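Local coordinates for CdiI immunity protein (Yersinia kristensenii ATCC 33638, PDB 5E3E) that probably protects its own cell from the cognate CdiA-CT toxin, a bacterial member of the RNase A superfamily, by binding it in a toxin-immunity complex, at residues A[65-69]-A[86-90]; A[48-53]-A[93-97]. All coordinates share one frame; numbering follows the deposited sequence.

Interaction 1 (A[65-69]-A[86-90])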
# COMPACT_ATOMS: atom_id res chain seq x y z
N LEU A 65 -11.44 -8.51 -11.95
CA LEU A 65 -11.43 -7.27 -11.18
C LEU A 65 -10.71 -7.49 -9.88
O LEU A 65 -9.94 -6.62 -9.45
CB LEU A 65 -12.83 -6.71 -10.96
CG LEU A 65 -12.92 -5.35 -10.28
CD1 LEU A 65 -12.01 -4.32 -10.95
CD2 LEU A 65 -14.39 -4.94 -10.29
N GLN A 66 -10.87 -8.66 -9.26
CA GLN A 66 -10.16 -8.90 -8.00
C GLN A 66 -8.66 -8.97 -8.21
O GLN A 66 -7.90 -8.49 -7.41
CB GLN A 66 -10.64 -10.18 -7.29
CG GLN A 66 -10.07 -10.41 -5.91
CD GLN A 66 -10.59 -11.70 -5.27
OE1 GLN A 66 -11.80 -11.86 -5.01
NE2 GLN A 66 -9.68 -12.61 -5.02
N ASP A 67 -8.22 -9.58 -9.30
CA ASP A 67 -6.79 -9.63 -9.59
C ASP A 67 -6.24 -8.22 -9.80
O ASP A 67 -5.16 -7.89 -9.33
CB ASP A 67 -6.56 -10.44 -10.87
CG ASP A 67 -5.12 -10.70 -11.14
OD1 ASP A 67 -4.40 -11.07 -10.20
OD2 ASP A 67 -4.73 -10.62 -12.33
N ILE A 68 -7.02 -7.36 -10.45
CA ILE A 68 -6.60 -5.98 -10.65
C ILE A 68 -6.42 -5.26 -9.31
O ILE A 68 -5.39 -4.62 -9.07
CB ILE A 68 -7.62 -5.23 -11.54
CG1 ILE A 68 -7.48 -5.71 -13.01
CG2 ILE A 68 -7.42 -3.74 -11.48
CD1 ILE A 68 -8.70 -5.51 -13.86
N LEU A 69 -7.43 -5.33 -8.46
CA LEU A 69 -7.39 -4.58 -7.18
C LEU A 69 -6.35 -5.11 -6.20
O LEU A 69 -5.57 -4.34 -5.64
CB LEU A 69 -8.75 -4.52 -6.51
CG LEU A 69 -9.88 -3.93 -7.36
CD1 LEU A 69 -11.18 -3.93 -6.56
CD2 LEU A 69 -9.59 -2.51 -7.81
N SER A 86 -15.86 -7.55 -5.96
CA SER A 86 -15.01 -6.38 -6.14
C SER A 86 -15.84 -5.16 -6.59
O SER A 86 -15.60 -4.05 -6.13
CB SER A 86 -13.88 -6.69 -7.12
OG SER A 86 -13.08 -7.78 -6.65
N GLU A 87 -16.83 -5.37 -7.45
CA GLU A 87 -17.77 -4.29 -7.80
C GLU A 87 -18.41 -3.69 -6.57
O GLU A 87 -18.52 -2.48 -6.45
CB GLU A 87 -18.89 -4.83 -8.70
CG GLU A 87 -19.96 -3.81 -9.08
CD GLU A 87 -21.08 -4.39 -9.92
OE1 GLU A 87 -22.09 -3.68 -10.12
OE2 GLU A 87 -20.95 -5.53 -10.43
N GLU A 88 -18.90 -4.52 -5.68
CA GLU A 88 -19.60 -3.97 -4.51
C GLU A 88 -18.64 -3.16 -3.61
O GLU A 88 -19.01 -2.13 -3.06
CB GLU A 88 -20.34 -5.05 -3.74
CG GLU A 88 -21.51 -5.68 -4.50
CD GLU A 88 -22.47 -4.68 -5.13
OE1 GLU A 88 -22.82 -3.69 -4.47
OE2 GLU A 88 -22.91 -4.88 -6.31
N TRP A 89 -17.41 -3.61 -3.44
CA TRP A 89 -16.47 -2.88 -2.61
C TRP A 89 -16.15 -1.54 -3.28
O TRP A 89 -16.12 -0.52 -2.61
CB TRP A 89 -15.17 -3.64 -2.34
CG TRP A 89 -14.33 -2.91 -1.36
CD1 TRP A 89 -14.75 -2.40 -0.16
CD2 TRP A 89 -12.96 -2.52 -1.50
NE1 TRP A 89 -13.72 -1.74 0.47
CE2 TRP A 89 -12.61 -1.81 -0.33
CE3 TRP A 89 -11.98 -2.75 -2.46
CZ2 TRP A 89 -11.34 -1.32 -0.11
CZ3 TRP A 89 -10.73 -2.25 -2.25
CH2 TRP A 89 -10.40 -1.56 -1.09
N LEU A 90 -15.92 -1.54 -4.61
CA LEU A 90 -15.63 -0.26 -5.27
C LEU A 90 -16.81 0.72 -5.15
O LEU A 90 -16.59 1.93 -5.01
CB LEU A 90 -15.27 -0.45 -6.74
CG LEU A 90 -13.94 -1.13 -7.06
CD1 LEU A 90 -13.73 -1.26 -8.56
CD2 LEU A 90 -12.78 -0.42 -6.47
O HOH W 1 -13.81 -10.02 -5.36
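Ser86 sets its CB against the isobutyl group of Leu65, with Leu65 CG 3.6 Å from Ser86 CB. Leu65 CD2 also lies over the start of helix 86-96, 3.8 Å from Glu87 N. One turn further on, Leu69 and Leu90 reach toward each other tip to tip, Leu69 CD1 standing 3.9 Å from Leu90 CD2. Leu69 CD1 also meets the indole of Trp89 at its edge, near the ring plane, 4.3 Å from Trp89 CE3. The hydroxyl of Ser86 lies beside its own backbone N (chi1 -59°), which aims it at Gln66; Ser86 OG is 3.4 Å from Gln66 CA. No direct hydrogen bond joins the segments. Instead a water accepts from Ser86 OG at 2.7 Å and donates to Gln66 OE1, at the end of an extended chain. In the second shell, Tyr79 hydrogen-bonds Ser86 OG and stacks on Trp89, while Asp62 OD1 binds Ser86 N; Leu55 of helix 42-56 touches Leu69, and Leu56 and Ile52 of the same helix touch Leu90. With segment axes 10.4 Å apart and inclined at 51°, this is the buried packing of two helices in an all-helical CdiI domain, apolar in the middle and water-bridged at one border.

Interaction 2 (A[48-53]-A[93-97])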
# COMPACT_ATOMS: atom_id res chain seq x y z
N MSE A 48 -9.62 9.84 -8.19
CA MSE A 48 -9.72 8.45 -7.73
C MSE A 48 -11.09 7.90 -8.11
O MSE A 48 -11.19 6.80 -8.65
CB MSE A 48 -9.37 8.38 -6.22
CG MSE A 48 -9.31 6.95 -5.65
SE MSE A 48 -11.13 6.28 -5.26
CE MSE A 48 -11.49 7.43 -3.70
N LYS A 49 -12.15 8.67 -7.88
CA LYS A 49 -13.49 8.24 -8.22
C LYS A 49 -13.59 8.00 -9.74
O LYS A 49 -14.25 7.05 -10.17
CB LYS A 49 -14.53 9.25 -7.74
CG LYS A 49 -14.70 9.15 -6.22
CD LYS A 49 -15.46 10.32 -5.60
CE LYS A 49 -16.86 10.40 -6.08
NZ LYS A 49 -17.46 11.66 -5.55
N ALA A 50 -12.98 8.87 -10.53
CA ALA A 50 -13.02 8.68 -12.01
C ALA A 50 -12.41 7.34 -12.40
O ALA A 50 -12.96 6.66 -13.26
CB ALA A 50 -12.33 9.82 -12.73
N GLU A 51 -11.31 6.96 -11.75
CA GLU A 51 -10.70 5.64 -12.01
C GLU A 51 -11.61 4.47 -11.59
O GLU A 51 -11.74 3.50 -12.31
CB GLU A 51 -9.34 5.51 -11.33
CG GLU A 51 -8.30 6.40 -11.95
CD GLU A 51 -6.88 6.17 -11.40
OE1 GLU A 51 -6.67 5.24 -10.60
OE2 GLU A 51 -5.99 6.95 -11.79
N ILE A 52 -12.28 4.58 -10.44
CA ILE A 52 -13.29 3.60 -10.09
C ILE A 52 -14.32 3.46 -11.22
O ILE A 52 -14.71 2.35 -11.57
CB ILE A 52 -13.99 3.94 -8.77
CG1 ILE A 52 -13.01 3.79 -7.63
CG2 ILE A 52 -15.27 3.09 -8.63
CD1 ILE A 52 -13.58 4.01 -6.22
N ASP A 53 -14.77 4.59 -11.78
CA ASP A 53 -15.78 4.51 -12.80
C ASP A 53 -15.26 3.83 -14.06
O ASP A 53 -16.01 3.09 -14.70
CB ASP A 53 -16.30 5.91 -13.15
CG ASP A 53 -17.38 6.37 -12.23
OD1 ASP A 53 -18.17 5.51 -11.77
OD2 ASP A 53 -17.50 7.59 -12.07
N ILE A 93 -16.56 2.25 -1.74
CA ILE A 93 -15.50 3.29 -1.64
C ILE A 93 -16.06 4.58 -2.21
O ILE A 93 -15.98 5.62 -1.60
CB ILE A 93 -14.24 2.91 -2.40
CG1 ILE A 93 -13.54 1.70 -1.74
CG2 ILE A 93 -13.28 4.11 -2.52
CD1 ILE A 93 -12.42 1.19 -2.61
N TYR A 94 -16.65 4.48 -3.39
CA TYR A 94 -17.19 5.64 -4.09
C TYR A 94 -18.19 6.40 -3.18
O TYR A 94 -18.10 7.62 -3.01
CB TYR A 94 -17.86 5.17 -5.39
CG TYR A 94 -18.12 6.24 -6.41
CD1 TYR A 94 -19.20 7.11 -6.23
CD2 TYR A 94 -17.34 6.38 -7.56
CE1 TYR A 94 -19.49 8.08 -7.15
CE2 TYR A 94 -17.64 7.36 -8.50
CZ TYR A 94 -18.71 8.21 -8.29
OH TYR A 94 -19.09 9.24 -9.16
N LYS A 95 -19.13 5.66 -2.59
CA LYS A 95 -20.15 6.24 -1.72
C LYS A 95 -19.60 6.84 -0.44
O LYS A 95 -20.15 7.82 0.08
CB LYS A 95 -21.19 5.17 -1.37
CG LYS A 95 -22.49 5.69 -0.81
CD LYS A 95 -23.53 4.59 -0.61
CE LYS A 95 -23.94 3.88 -1.89
NZ LYS A 95 -24.73 2.66 -1.55
N GLN A 96 -18.56 6.21 0.12
CA GLN A 96 -17.88 6.74 1.31
C GLN A 96 -17.25 8.11 1.11
O GLN A 96 -17.02 8.86 2.08
CB GLN A 96 -16.84 5.73 1.83
CG GLN A 96 -17.50 4.46 2.40
CD GLN A 96 -18.32 4.70 3.66
OE1 GLN A 96 -19.53 4.50 3.67
NE2 GLN A 96 -17.68 5.09 4.72
N MSE A 97 -16.99 8.47 -0.14
CA MSE A 97 -16.48 9.78 -0.46
C MSE A 97 -17.51 10.88 -0.37
O MSE A 97 -17.15 12.06 -0.35
CB MSE A 97 -15.85 9.78 -1.86
CG MSE A 97 -14.67 8.80 -1.91
SE MSE A 97 -13.16 9.33 -0.73
CE MSE A 97 -13.47 7.96 0.66
O HOH W 2 -19.34 9.97 -3.79
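Lys49 lays its aliphatic chain across the ring of Tyr94, the two side chains crossing at about a right angle. Lys49 CE sits over one face of the ring, 3.8 Å from the Tyr94 centroid and 18° off the normal, a CH-pi contact. The bend at chi3 (64°) puts CE over the ring, and Lys49 NZ, continuing anti, is an off-centre cation-pi partner, 4.9 Å from the Tyr94 centroid. Ile52 CG2 meets the same ring at its edge, near the plane, 4.0 Å from Tyr94 CD2. The buried side of the contact is wholly apolar. There Ile52 CD1 is 3.7 Å from Ile93 CG2, and the selenomethionine Met48, bent at chi2 and chi3, brings its CE to 3.9 Å from CG of Met97, also a selenomethionine. These groups belong to the hydrophobic core of this all-helical fold: helix 42-56 packs on the C-terminal part of helix 86-96, with Tyr36 of helix 29-39 touching both selenomethionines and Leu13 of helix 8-17 touching Met48. On the partly exposed side, with Lys49, Asp53 and Tyr94, the polar ends are more loosely joined. A water there accepts from Lys49 NZ at 3.1 Å and donates to Tyr94 O, bridging the ammonium to the backbone of helix 86-96. Asp53 crosses Tyr94 at about a right angle, carboxylate and ring planes 46° apart, with Asp53 OD2 3.6 Å from Tyr94 CE2.

In the fold
Helix 86-96 is common to both interactions: its first turns face helix 62-72 in interaction 1, and its later part faces helix 42-56 in interaction 2. The contact centres lie 12 Å apart, each about 8 Å from the centre of the chain, and they meet directly where Leu90 O packs 3.8 Å from Ile52 CD1. Along the chain the order is 48-53, 65-69, 86-90, 93-97, so interaction 1 is nested inside the loop closed by interaction 2. The last long helix thus packs against two consecutive helices, consistent with a single core shared by the three helices within this strand-free immunity protein; no other chain of the assembly touches these segments.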